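Local coordinates for heat shock protein 16 (Schizosaccharomyces pombe, PDB 3W1Z) that probably acts as a small heat shock chaperone that binds unfolded proteins, and assembles into a 16-subunit oligomer built on alpha-crystallin domains, at residues E43-L54 with F119-K130; G69-N79 with R95-I106. All coordinates share one frame; numbering follows the deposited sequence.

Interaction 1: residues E43-L54 with F119-K130; sequences EGKDTVSVDVEL and FSNGLLTVTLPK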
loop_
_atom_site.group_PDB
_atom_site.type_symbol
_atom_site.label_atom_id
_atom_site.label_comp_id
_atom_site.label_asym_id
_atom_site.label_seq_id
_atom_site.Cartn_x
_atom_site.Cartn_y
_atom_site.Cartn_z
ATOM N N GLU B 43 -3.260 -17.066 -26.670
ATOM C CA GLU B 43 -2.028 -17.651 -27.175
ATOM C C GLU B 43 -2.077 -19.172 -27.191
ATOM O O GLU B 43 -2.182 -19.812 -26.144
ATOM C CB GLU B 43 -0.825 -17.184 -26.352
ATOM C CG GLU B 43 0.512 -17.590 -26.956
ATOM C CD GLU B 43 1.669 -17.446 -25.988
ATOM O OE1 GLU B 43 1.433 -17.057 -24.826
ATOM O OE2 GLU B 43 2.818 -17.727 -26.389
ATOM N N GLY B 44 -2.007 -19.743 -28.386
ATOM C CA GLY B 44 -1.763 -21.163 -28.531
ATOM C C GLY B 44 -0.260 -21.319 -28.609
ATOM O O GLY B 44 0.454 -20.321 -28.687
ATOM N N LYS B 45 0.234 -22.552 -28.613
ATOM C CA LYS B 45 1.673 -22.779 -28.701
ATOM C C LYS B 45 2.175 -22.444 -30.108
ATOM O O LYS B 45 3.377 -22.423 -30.368
ATOM C CB LYS B 45 2.020 -24.223 -28.325
ATOM C CG LYS B 45 3.500 -24.453 -28.037
ATOM C CD LYS B 45 3.770 -25.847 -27.489
ATOM C CE LYS B 45 3.818 -25.864 -25.967
ATOM N NZ LYS B 45 2.498 -25.571 -25.344
ATOM N N ASP B 46 1.236 -22.151 -31.003
ATOM C CA ASP B 46 1.548 -21.870 -32.399
ATOM C C ASP B 46 1.369 -20.397 -32.781
ATOM O O ASP B 46 2.323 -19.747 -33.200
ATOM C CB ASP B 46 0.741 -22.790 -33.312
ATOM C CG ASP B 46 1.083 -24.253 -33.101
ATOM O OD1 ASP B 46 1.962 -24.770 -33.821
ATOM O OD2 ASP B 46 0.485 -24.879 -32.202
ATOM N N THR B 47 0.150 -19.877 -32.668
ATOM C CA THR B 47 -0.098 -18.467 -32.976
ATOM C C THR B 47 -0.524 -17.661 -31.752
ATOM O O THR B 47 -0.680 -18.203 -30.658
ATOM C CB THR B 47 -1.189 -18.303 -34.053
ATOM O OG1 THR B 47 -2.382 -18.980 -33.634
ATOM C CG2 THR B 47 -0.728 -18.874 -35.381
ATOM N N VAL B 48 -0.709 -16.360 -31.953
ATOM C CA VAL B 48 -1.313 -15.498 -30.941
ATOM C C VAL B 48 -2.335 -14.567 -31.590
ATOM O O VAL B 48 -2.027 -13.854 -32.549
ATOM C CB VAL B 48 -0.264 -14.689 -30.134
ATOM C CG1 VAL B 48 0.746 -14.027 -31.052
ATOM C CG2 VAL B 48 -0.950 -13.654 -29.251
ATOM N N SER B 49 -3.558 -14.594 -31.071
ATOM C CA SER B 49 -4.651 -13.817 -31.639
ATOM C C SER B 49 -5.087 -12.686 -30.715
ATOM O O SER B 49 -5.202 -12.867 -29.501
ATOM C CB SER B 49 -5.841 -14.726 -31.951
ATOM O OG SER B 49 -6.287 -15.398 -30.786
ATOM N N VAL B 50 -5.327 -11.518 -31.302
ATOM C CA VAL B 50 -5.814 -10.365 -30.560
ATOM C C VAL B 50 -7.165 -9.916 -31.105
ATOM O O VAL B 50 -7.293 -9.594 -32.287
ATOM C CB VAL B 50 -4.829 -9.184 -30.629
ATOM C CG1 VAL B 50 -5.381 -7.987 -29.870
ATOM C CG2 VAL B 50 -3.473 -9.592 -30.075
ATOM N N ASP B 51 -8.172 -9.904 -30.238
ATOM C CA ASP B 51 -9.516 -9.489 -30.620
ATOM C C ASP B 51 -9.845 -8.121 -30.035
ATOM O O ASP B 51 -9.929 -7.960 -28.820
ATOM C CB ASP B 51 -10.542 -10.524 -30.162
ATOM C CG ASP B 51 -10.386 -11.851 -30.876
ATOM O OD1 ASP B 51 -10.365 -11.856 -32.125
ATOM O OD2 ASP B 51 -10.275 -12.888 -30.189
ATOM N N VAL B 52 -10.031 -7.144 -30.916
ATOM C CA VAL B 52 -10.256 -5.759 -30.523
ATOM C C VAL B 52 -11.669 -5.324 -30.899
ATOM O O VAL B 52 -12.103 -5.524 -32.032
ATOM C CB VAL B 52 -9.249 -4.828 -31.225
ATOM C CG1 VAL B 52 -9.317 -3.427 -30.641
ATOM C CG2 VAL B 52 -7.841 -5.390 -31.110
ATOM N N GLU B 53 -12.380 -4.715 -29.956
ATOM C CA GLU B 53 -13.758 -4.305 -30.205
ATOM C C GLU B 53 -13.830 -2.893 -30.775
ATOM O O GLU B 53 -13.460 -1.923 -30.112
ATOM C CB GLU B 53 -14.590 -4.402 -28.926
ATOM C CG GLU B 53 -14.804 -5.824 -28.436
ATOM C CD GLU B 53 -15.672 -5.889 -27.195
ATOM O OE1 GLU B 53 -15.865 -4.841 -26.545
ATOM O OE2 GLU B 53 -16.163 -6.991 -26.871
ATOM N N LEU B 54 -14.311 -2.788 -32.009
ATOM C CA LEU B 54 -14.426 -1.499 -32.683
ATOM C C LEU B 54 -15.794 -1.315 -33.343
ATOM O O LEU B 54 -15.885 -1.236 -34.568
ATOM C CB LEU B 54 -13.325 -1.360 -33.739
ATOM C CG LEU B 54 -11.876 -1.406 -33.252
ATOM C CD1 LEU B 54 -10.911 -1.393 -34.430
ATOM C CD2 LEU B 54 -11.593 -0.246 -32.313
ATOM N N PHE B 119 -11.189 -7.852 -40.201
ATOM C CA PHE B 119 -12.155 -6.998 -39.515
ATOM C C PHE B 119 -13.591 -7.320 -39.916
ATOM O O PHE B 119 -13.983 -7.113 -41.064
ATOM C CB PHE B 119 -11.853 -5.523 -39.788
ATOM C CG PHE B 119 -12.717 -4.573 -39.011
ATOM C CD1 PHE B 119 -13.374 -3.531 -39.646
ATOM C CD2 PHE B 119 -12.878 -4.725 -37.644
ATOM C CE1 PHE B 119 -14.169 -2.655 -38.929
ATOM C CE2 PHE B 119 -13.671 -3.854 -36.923
ATOM C CZ PHE B 119 -14.318 -2.818 -37.567
ATOM N N SER B 120 -14.370 -7.827 -38.967
ATOM C CA SER B 120 -15.768 -8.152 -39.234
ATOM C C SER B 120 -16.674 -7.910 -38.028
ATOM O O SER B 120 -16.310 -8.216 -36.891
ATOM C CB SER B 120 -15.899 -9.596 -39.728
ATOM O OG SER B 120 -15.117 -10.478 -38.943
ATOM N N ASN B 121 -17.858 -7.360 -38.297
ATOM C CA ASN B 121 -18.858 -7.072 -37.269
ATOM C C ASN B 121 -18.320 -6.279 -36.081
ATOM O O ASN B 121 -18.616 -6.593 -34.928
ATOM C CB ASN B 121 -19.527 -8.362 -36.789
ATOM C CG ASN B 121 -20.243 -9.096 -37.903
ATOM O OD1 ASN B 121 -20.749 -8.480 -38.842
ATOM N ND2 ASN B 121 -20.287 -10.419 -37.808
ATOM N N GLY B 122 -17.525 -5.255 -36.370
ATOM C CA GLY B 122 -16.983 -4.398 -35.333
ATOM C C GLY B 122 -15.873 -5.042 -34.527
ATOM O O GLY B 122 -15.358 -4.443 -33.584
ATOM N N LEU B 123 -15.503 -6.266 -34.888
ATOM C CA LEU B 123 -14.402 -6.946 -34.218
ATOM C C LEU B 123 -13.208 -7.106 -35.152
ATOM O O LEU B 123 -13.326 -7.661 -36.247
ATOM C CB LEU B 123 -14.841 -8.310 -33.678
ATOM C CG LEU B 123 -13.806 -9.044 -32.817
ATOM C CD1 LEU B 123 -13.575 -8.318 -31.499
ATOM C CD2 LEU B 123 -14.221 -10.486 -32.572
ATOM N N LEU B 124 -12.061 -6.607 -34.707
ATOM C CA LEU B 124 -10.818 -6.732 -35.452
ATOM C C LEU B 124 -9.948 -7.821 -34.843
ATOM O O LEU B 124 -9.536 -7.724 -33.690
ATOM C CB LEU B 124 -10.055 -5.411 -35.436
ATOM C CG LEU B 124 -8.624 -5.497 -35.968
ATOM C CD1 LEU B 124 -8.609 -5.492 -37.490
ATOM C CD2 LEU B 124 -7.778 -4.372 -35.407
ATOM N N THR B 125 -9.666 -8.857 -35.622
ATOM C CA THR B 125 -8.819 -9.945 -35.157
ATOM C C THR B 125 -7.460 -9.919 -35.845
ATOM O O THR B 125 -7.362 -10.090 -37.061
ATOM C CB THR B 125 -9.477 -11.317 -35.387
ATOM O OG1 THR B 125 -10.689 -11.399 -34.627
ATOM C CG2 THR B 125 -8.539 -12.434 -34.956
ATOM N N VAL B 126 -6.414 -9.693 -35.059
ATOM C CA VAL B 126 -5.051 -9.751 -35.567
ATOM C C VAL B 126 -4.454 -11.111 -35.224
ATOM O O VAL B 126 -4.651 -11.622 -34.122
ATOM C CB VAL B 126 -4.173 -8.633 -34.973
ATOM C CG1 VAL B 126 -2.785 -8.650 -35.600
ATOM C CG2 VAL B 126 -4.831 -7.278 -35.176
ATOM N N THR B 127 -3.737 -11.698 -36.175
ATOM C CA THR B 127 -3.126 -13.005 -35.969
ATOM C C THR B 127 -1.621 -12.964 -36.201
ATOM O O THR B 127 -1.159 -12.710 -37.314
ATOM C CB THR B 127 -3.754 -14.069 -36.887
ATOM O OG1 THR B 127 -4.161 -13.457 -38.117
ATOM C CG2 THR B 127 -4.970 -14.693 -36.220
ATOM N N LEU B 128 -0.859 -13.216 -35.141
ATOM C CA LEU B 128 0.595 -13.215 -35.230
ATOM C C LEU B 128 1.138 -14.626 -35.024
ATOM O O LEU B 128 1.068 -15.170 -33.923
ATOM C CB LEU B 128 1.204 -12.257 -34.200
ATOM C CG LEU B 128 0.697 -10.810 -34.163
ATOM C CD1 LEU B 128 -0.504 -10.665 -33.234
ATOM C CD2 LEU B 128 1.809 -9.859 -33.751
ATOM N N PRO B 129 1.667 -15.234 -36.095
ATOM C CA PRO B 129 2.209 -16.592 -36.004
ATOM C C PRO B 129 3.517 -16.611 -35.223
ATOM O O PRO B 129 4.387 -15.789 -35.497
ATOM C CB PRO B 129 2.465 -16.975 -37.469
ATOM C CG PRO B 129 2.064 -15.771 -38.302
ATOM C CD PRO B 129 1.985 -14.603 -37.384
ATOM N N LYS B 130 3.665 -17.542 -34.288
ATOM C CA LYS B 130 4.902 -17.641 -33.524
ATOM C C LYS B 130 5.868 -18.629 -34.158
ATOM O O LYS B 130 5.473 -19.707 -34.600
ATOM C CB LYS B 130 4.634 -18.057 -32.076
ATOM C CG LYS B 130 3.837 -17.058 -31.260
ATOM C CD LYS B 130 3.617 -17.579 -29.851
ATOM C CE LYS B 130 3.031 -18.981 -29.878
ATOM N NZ LYS B 130 2.729 -19.494 -28.514
#

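Interaction 2: residues G69-N79 with R95-I106; sequences GKLTISGEVVN and RRFGSFSRTITI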
loop_
_atom_site.group_PDB
_atom_site.type_symbol
_atom_site.label_atom_id
_atom_site.label_comp_id
_atom_site.label_asym_id
_atom_site.label_seq_id
_atom_site.Cartn_x
_atom_site.Cartn_y
_atom_site.Cartn_z
ATOM N N GLY B 69 8.288 -5.999 -31.769
ATOM C CA GLY B 69 7.620 -6.612 -30.637
ATOM C C GLY B 69 6.430 -5.854 -30.074
ATOM O O GLY B 69 5.881 -6.246 -29.044
ATOM N N LYS B 70 6.023 -4.774 -30.732
ATOM C CA LYS B 70 4.874 -4.001 -30.260
ATOM C C LYS B 70 3.800 -3.813 -31.329
ATOM O O LYS B 70 4.044 -3.210 -32.374
ATOM C CB LYS B 70 5.315 -2.646 -29.695
ATOM C CG LYS B 70 6.168 -2.754 -28.441
ATOM C CD LYS B 70 6.308 -1.415 -27.734
ATOM C CE LYS B 70 7.174 -1.542 -26.489
ATOM N NZ LYS B 70 7.198 -0.288 -25.687
ATOM N N LEU B 71 2.607 -4.333 -31.053
ATOM C CA LEU B 71 1.481 -4.219 -31.971
ATOM C C LEU B 71 0.611 -3.017 -31.620
ATOM O O LEU B 71 0.223 -2.835 -30.463
ATOM C CB LEU B 71 0.640 -5.496 -31.944
ATOM C CG LEU B 71 -0.521 -5.567 -32.939
ATOM C CD1 LEU B 71 -0.000 -5.651 -34.367
ATOM C CD2 LEU B 71 -1.435 -6.743 -32.623
ATOM N N THR B 72 0.308 -2.201 -32.624
ATOM C CA THR B 72 -0.508 -1.009 -32.429
ATOM C C THR B 72 -1.731 -0.998 -33.342
ATOM O O THR B 72 -1.618 -1.149 -34.562
ATOM C CB THR B 72 0.303 0.281 -32.662
ATOM O OG1 THR B 72 1.352 0.371 -31.690
ATOM C CG2 THR B 72 -0.593 1.506 -32.545
ATOM N N ILE B 73 -2.900 -0.827 -32.731
ATOM C CA ILE B 73 -4.142 -0.654 -33.468
ATOM C C ILE B 73 -4.648 0.757 -33.222
ATOM O O ILE B 73 -4.916 1.129 -32.084
ATOM C CB ILE B 73 -5.231 -1.636 -32.996
ATOM C CG1 ILE B 73 -4.738 -3.083 -33.081
ATOM C CG2 ILE B 73 -6.504 -1.441 -33.803
ATOM C CD1 ILE B 73 -4.183 -3.621 -31.774
ATOM N N SER B 74 -4.782 1.548 -34.279
ATOM C CA SER B 74 -5.233 2.924 -34.105
ATOM C C SER B 74 -6.286 3.324 -35.126
ATOM O O SER B 74 -6.518 2.614 -36.102
ATOM C CB SER B 74 -4.051 3.897 -34.135
ATOM O OG SER B 74 -3.378 3.848 -35.378
ATOM N N GLY B 75 -6.934 4.457 -34.889
ATOM C CA GLY B 75 -7.995 4.901 -35.769
ATOM C C GLY B 75 -8.891 5.953 -35.153
ATOM O O GLY B 75 -8.486 6.687 -34.252
ATOM N N GLU B 76 -10.120 6.023 -35.649
ATOM C CA GLU B 76 -11.056 7.053 -35.231
ATOM C C GLU B 76 -12.460 6.480 -35.082
ATOM O O GLU B 76 -12.885 5.642 -35.879
ATOM C CB GLU B 76 -11.062 8.178 -36.265
ATOM C CG GLU B 76 -11.728 9.464 -35.814
ATOM C CD GLU B 76 -11.669 10.539 -36.882
ATOM O OE1 GLU B 76 -11.908 10.216 -38.064
ATOM O OE2 GLU B 76 -11.373 11.704 -36.541
ATOM N N VAL B 77 -13.176 6.926 -34.056
ATOM C CA VAL B 77 -14.594 6.622 -33.943
ATOM C C VAL B 77 -15.374 7.914 -34.127
ATOM O O VAL B 77 -15.379 8.783 -33.256
ATOM C CB VAL B 77 -14.946 5.998 -32.583
ATOM C CG1 VAL B 77 -16.407 5.570 -32.564
ATOM C CG2 VAL B 77 -14.043 4.813 -32.293
ATOM N N VAL B 78 -16.038 8.030 -35.271
ATOM C CA VAL B 78 -16.745 9.249 -35.630
ATOM C C VAL B 78 -18.178 9.213 -35.119
ATOM O O VAL B 78 -18.852 8.187 -35.212
ATOM C CB VAL B 78 -16.746 9.459 -37.165
ATOM C CG1 VAL B 78 -17.674 10.597 -37.563
ATOM C CG2 VAL B 78 -15.335 9.719 -37.667
ATOM N N ASN B 79 -18.643 10.337 -34.585
ATOM C CA ASN B 79 -20.034 10.448 -34.184
ATOM C C ASN B 79 -20.825 10.988 -35.364
ATOM O O ASN B 79 -20.706 12.159 -35.725
ATOM C CB ASN B 79 -20.162 11.390 -32.986
ATOM C CG ASN B 79 -21.583 11.484 -32.461
ATOM O OD1 ASN B 79 -22.428 10.642 -32.766
ATOM N ND2 ASN B 79 -21.850 12.511 -31.662
ATOM N N ARG B 95 -22.445 6.349 -25.754
ATOM C CA ARG B 95 -21.346 6.101 -26.688
ATOM C C ARG B 95 -20.222 7.123 -26.577
ATOM O O ARG B 95 -20.462 8.314 -26.394
ATOM C CB ARG B 95 -21.854 6.021 -28.132
ATOM C CG ARG B 95 -22.661 4.769 -28.440
ATOM C CD ARG B 95 -22.947 4.646 -29.929
ATOM N NE ARG B 95 -21.740 4.356 -30.699
ATOM C CZ ARG B 95 -21.604 4.600 -31.999
ATOM N NH1 ARG B 95 -22.598 5.154 -32.682
ATOM N NH2 ARG B 95 -20.471 4.301 -32.617
ATOM N N ARG B 96 -18.991 6.639 -26.691
ATOM C CA ARG B 96 -17.817 7.496 -26.618
ATOM C C ARG B 96 -17.161 7.598 -27.988
ATOM O O ARG B 96 -16.916 6.586 -28.643
ATOM C CB ARG B 96 -16.819 6.957 -25.589
ATOM C CG ARG B 96 -17.396 6.825 -24.189
ATOM C CD ARG B 96 -17.768 8.184 -23.612
ATOM N NE ARG B 96 -18.572 8.061 -22.399
ATOM C CZ ARG B 96 -19.888 8.251 -22.350
ATOM N NH1 ARG B 96 -20.554 8.585 -23.446
ATOM N NH2 ARG B 96 -20.537 8.115 -21.202
ATOM N N PHE B 97 -16.882 8.824 -28.420
ATOM C CA PHE B 97 -16.324 9.055 -29.747
ATOM C C PHE B 97 -14.982 9.775 -29.703
ATOM O O PHE B 97 -14.682 10.505 -28.757
ATOM C CB PHE B 97 -17.310 9.845 -30.609
ATOM C CG PHE B 97 -18.628 9.159 -30.805
ATOM C CD1 PHE B 97 -18.764 8.150 -31.744
ATOM C CD2 PHE B 97 -19.732 9.520 -30.050
ATOM C CE1 PHE B 97 -19.976 7.516 -31.929
ATOM C CE2 PHE B 97 -20.948 8.890 -30.231
ATOM C CZ PHE B 97 -21.070 7.885 -31.172
ATOM N N GLY B 98 -14.174 9.558 -30.735
ATOM C CA GLY B 98 -12.881 10.204 -30.840
ATOM C C GLY B 98 -11.877 9.314 -31.540
ATOM O O GLY B 98 -12.245 8.336 -32.191
ATOM N N SER B 99 -10.601 9.656 -31.406
ATOM C CA SER B 99 -9.532 8.827 -31.940
ATOM C C SER B 99 -9.148 7.771 -30.912
ATOM O O SER B 99 -9.136 8.040 -29.712
ATOM C CB SER B 99 -8.318 9.686 -32.292
ATOM O OG SER B 99 -7.907 10.462 -31.180
ATOM N N PHE B 100 -8.845 6.567 -31.383
ATOM C CA PHE B 100 -8.417 5.498 -30.491
ATOM C C PHE B 100 -7.030 4.985 -30.858
ATOM O O PHE B 100 -6.669 4.928 -32.034
ATOM C CB PHE B 100 -9.430 4.346 -30.486
ATOM C CG PHE B 100 -9.539 3.614 -31.798
ATOM C CD1 PHE B 100 -10.475 3.997 -32.743
ATOM C CD2 PHE B 100 -8.716 2.532 -32.078
ATOM C CE1 PHE B 100 -10.584 3.322 -33.947
ATOM C CE2 PHE B 100 -8.816 1.858 -33.280
ATOM C CZ PHE B 100 -9.752 2.251 -34.215
ATOM N N SER B 101 -6.252 4.629 -29.842
ATOM C CA SER B 101 -4.985 3.947 -30.055
ATOM C C SER B 101 -4.752 2.933 -28.942
ATOM O O SER B 101 -4.947 3.232 -27.764
ATOM C CB SER B 101 -3.829 4.948 -30.117
ATOM O OG SER B 101 -2.671 4.357 -30.683
ATOM N N ARG B 102 -4.340 1.731 -29.325
ATOM C CA ARG B 102 -4.041 0.678 -28.369
ATOM C C ARG B 102 -2.738 -0.004 -28.758
ATOM O O ARG B 102 -2.622 -0.571 -29.845
ATOM C CB ARG B 102 -5.178 -0.345 -28.316
ATOM C CG ARG B 102 -4.991 -1.445 -27.277
ATOM C CD ARG B 102 -5.060 -0.894 -25.858
ATOM N NE ARG B 102 -4.838 -1.932 -24.855
ATOM C CZ ARG B 102 -5.807 -2.565 -24.202
ATOM N NH1 ARG B 102 -7.077 -2.267 -24.438
ATOM N NH2 ARG B 102 -5.507 -3.495 -23.306
ATOM N N THR B 103 -1.757 0.059 -27.867
ATOM C CA THR B 103 -0.476 -0.587 -28.105
ATOM C C THR B 103 -0.248 -1.683 -27.078
ATOM O O THR B 103 -0.373 -1.456 -25.876
ATOM C CB THR B 103 0.691 0.414 -28.027
ATOM O OG1 THR B 103 0.429 1.530 -28.887
ATOM C CG2 THR B 103 1.990 -0.253 -28.449
ATOM N N ILE B 104 0.070 -2.882 -27.552
ATOM C CA ILE B 104 0.455 -3.960 -26.652
ATOM C C ILE B 104 1.810 -4.531 -27.048
ATOM O O ILE B 104 2.102 -4.706 -28.231
ATOM C CB ILE B 104 -0.599 -5.091 -26.596
ATOM C CG1 ILE B 104 -0.849 -5.676 -27.988
ATOM C CG2 ILE B 104 -1.897 -4.583 -25.986
ATOM C CD1 ILE B 104 -1.774 -6.878 -27.984
ATOM N N THR B 105 2.645 -4.801 -26.053
ATOM C CA THR B 105 3.921 -5.447 -26.302
ATOM C C THR B 105 3.692 -6.948 -26.307
ATOM O O THR B 105 3.267 -7.515 -25.309
ATOM C CB THR B 105 4.948 -5.099 -25.210
ATOM O OG1 THR B 105 5.112 -3.678 -25.136
ATOM C CG2 THR B 105 6.288 -5.747 -25.514
ATOM N N ILE B 106 3.959 -7.600 -27.432
ATOM C CA ILE B 106 3.747 -9.039 -27.510
ATOM C C ILE B 106 4.964 -9.815 -27.005
ATOM O O ILE B 106 6.081 -9.613 -27.480
ATOM C CB ILE B 106 3.323 -9.492 -28.925
ATOM C CG1 ILE B 106 4.136 -8.766 -29.997
ATOM C CG2 ILE B 106 1.842 -9.226 -29.141
ATOM C CD1 ILE B 106 5.329 -9.546 -30.493
HETATM O O HOH W 1 -19.421 5.702 -35.053
#

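Interaction 1: residues E43-L54 with F119-K130
Val48 with Leu128, Val50 with Val126 and Val52 with Leu124 are the hydrogen-bonded pairs of strands 47-53 and 123-129, each held by two N-H...O bonds. The strand axes run antiparallel at 161° and approach to 4.7 Å. Lys130 N to Asp46 O and Leu54 N to Gly122 O extend the ladder at its ends. Beyond Leu54, the type I' turn Ser120-Leu123 reverses the second segment.

Two polar side-chain contacts add to this. On the face carrying Thr47, Ser49, Asp51 and Glu53, the hydroxyl Thr125 OG1 donates to Asp51 OD1 at 2.6 Å, the two side chains lying side by side and the oxygen met nearly along its C-O axis. Asp51 OD2 takes a salt bridge from Arg81 of a second subunit, so both carboxylate oxygens are engaged. At the other end Lys130, its chain bent about the CG-CD bond (chi3 -52°), crosses Glu43 at about a right angle and places NZ 2.8 Å from Glu43 OE2 in a salt bridge on the anti side, 23° out of the carboxylate plane.

Val48, Val50 and Val52 meet Leu124, Val126 and Leu128 on the opposite face, where Val48 CG1 lies 3.6 Å from Leu128 CB. Past the strand end, Leu54 CB lies 4.1 Å from Phe119 CE2, and Leu54 O sits at the ring edge, near its plane.

Strands 39-43 and 116-120 flank this central pair in a four-stranded antiparallel sheet, while Leu124, Val126 and Leu128 pack on strands 62-67 and 70-77.

Interaction 2: residues G69-N79 with R95-I106
Phe100 CG sits between its own backbone N and carbonyl carbon (chi1 66°), a torsion that lays the ring over the backbone of Gly75 on the paired strand. Gly75 CA stands 3.8 Å from the ring centroid, 24° off the normal, a CH-pi contact; a beta carbon on Gly75 would run into Phe100 CZ. With its CG turned anti to the carbonyl carbon, Phe97 presents one face to Asn79. Asn79 CB is 3.5 Å from that ring's centroid, and the amide plane lies only 9° from the ring plane, stacked on it, with OD1 3.4 Å from Phe97 CE2. OD1 accepts a hydrogen bond from Arg81 N of the same chain, which helps to fix the amide's rotation.

Val77 bridges the two aromatic residues: CG1 reaches Phe97 CD1 at 3.6 Å and CG2 reaches Phe100 CD1 at 3.7 Å, both crossings near a right angle. An alanine at Phe97 would remove the ring, which would probably leave the Asn79 amide without its stacking surface and open a gap beside Val77 CG1. Close by, one water links Val78 O to NH2 of Arg95, whose NE is turned to Glu53 of a second subunit.

On the face bearing Lys70, Ser74 and Ser101, the hydroxyls Thr72 OG1 and Thr103 OG1 share a hydrogen bond of 3.2 Å. Backbone bonds run from Gly69-Ile106 to Val77-Gly98, and strands 70-77 and 98-105 run antiparallel. With strand 62-67 alongside 70-77, this pairing forms one sheet of the immunoglobulin-like beta sandwich that defines the alpha-crystallin domain.

Interactions 1 and 2 belong to the two facing sheets of one sandwich, their centres about 14 Å apart, and side chains from both build the core between them. Leu124 CD2 meets Ile73 CG2 at 3.6 Å, and Val126 CG1 lies 3.8 Å from Leu71 CD2. Val50 CG2 packs on Ile104 CD1 at 3.8 Å, while Leu54 CD2 touches Phe100 CE2 at 3.6 Å. In sequence, interaction 2 is nested within the loop that interaction 1 closes. Both also meet a second subunit: Glu53 forms a salt bridge with Arg95 of the second subunit, and Arg95 with that subunit's Glu53, so the two contacts are joined reciprocally across the interface.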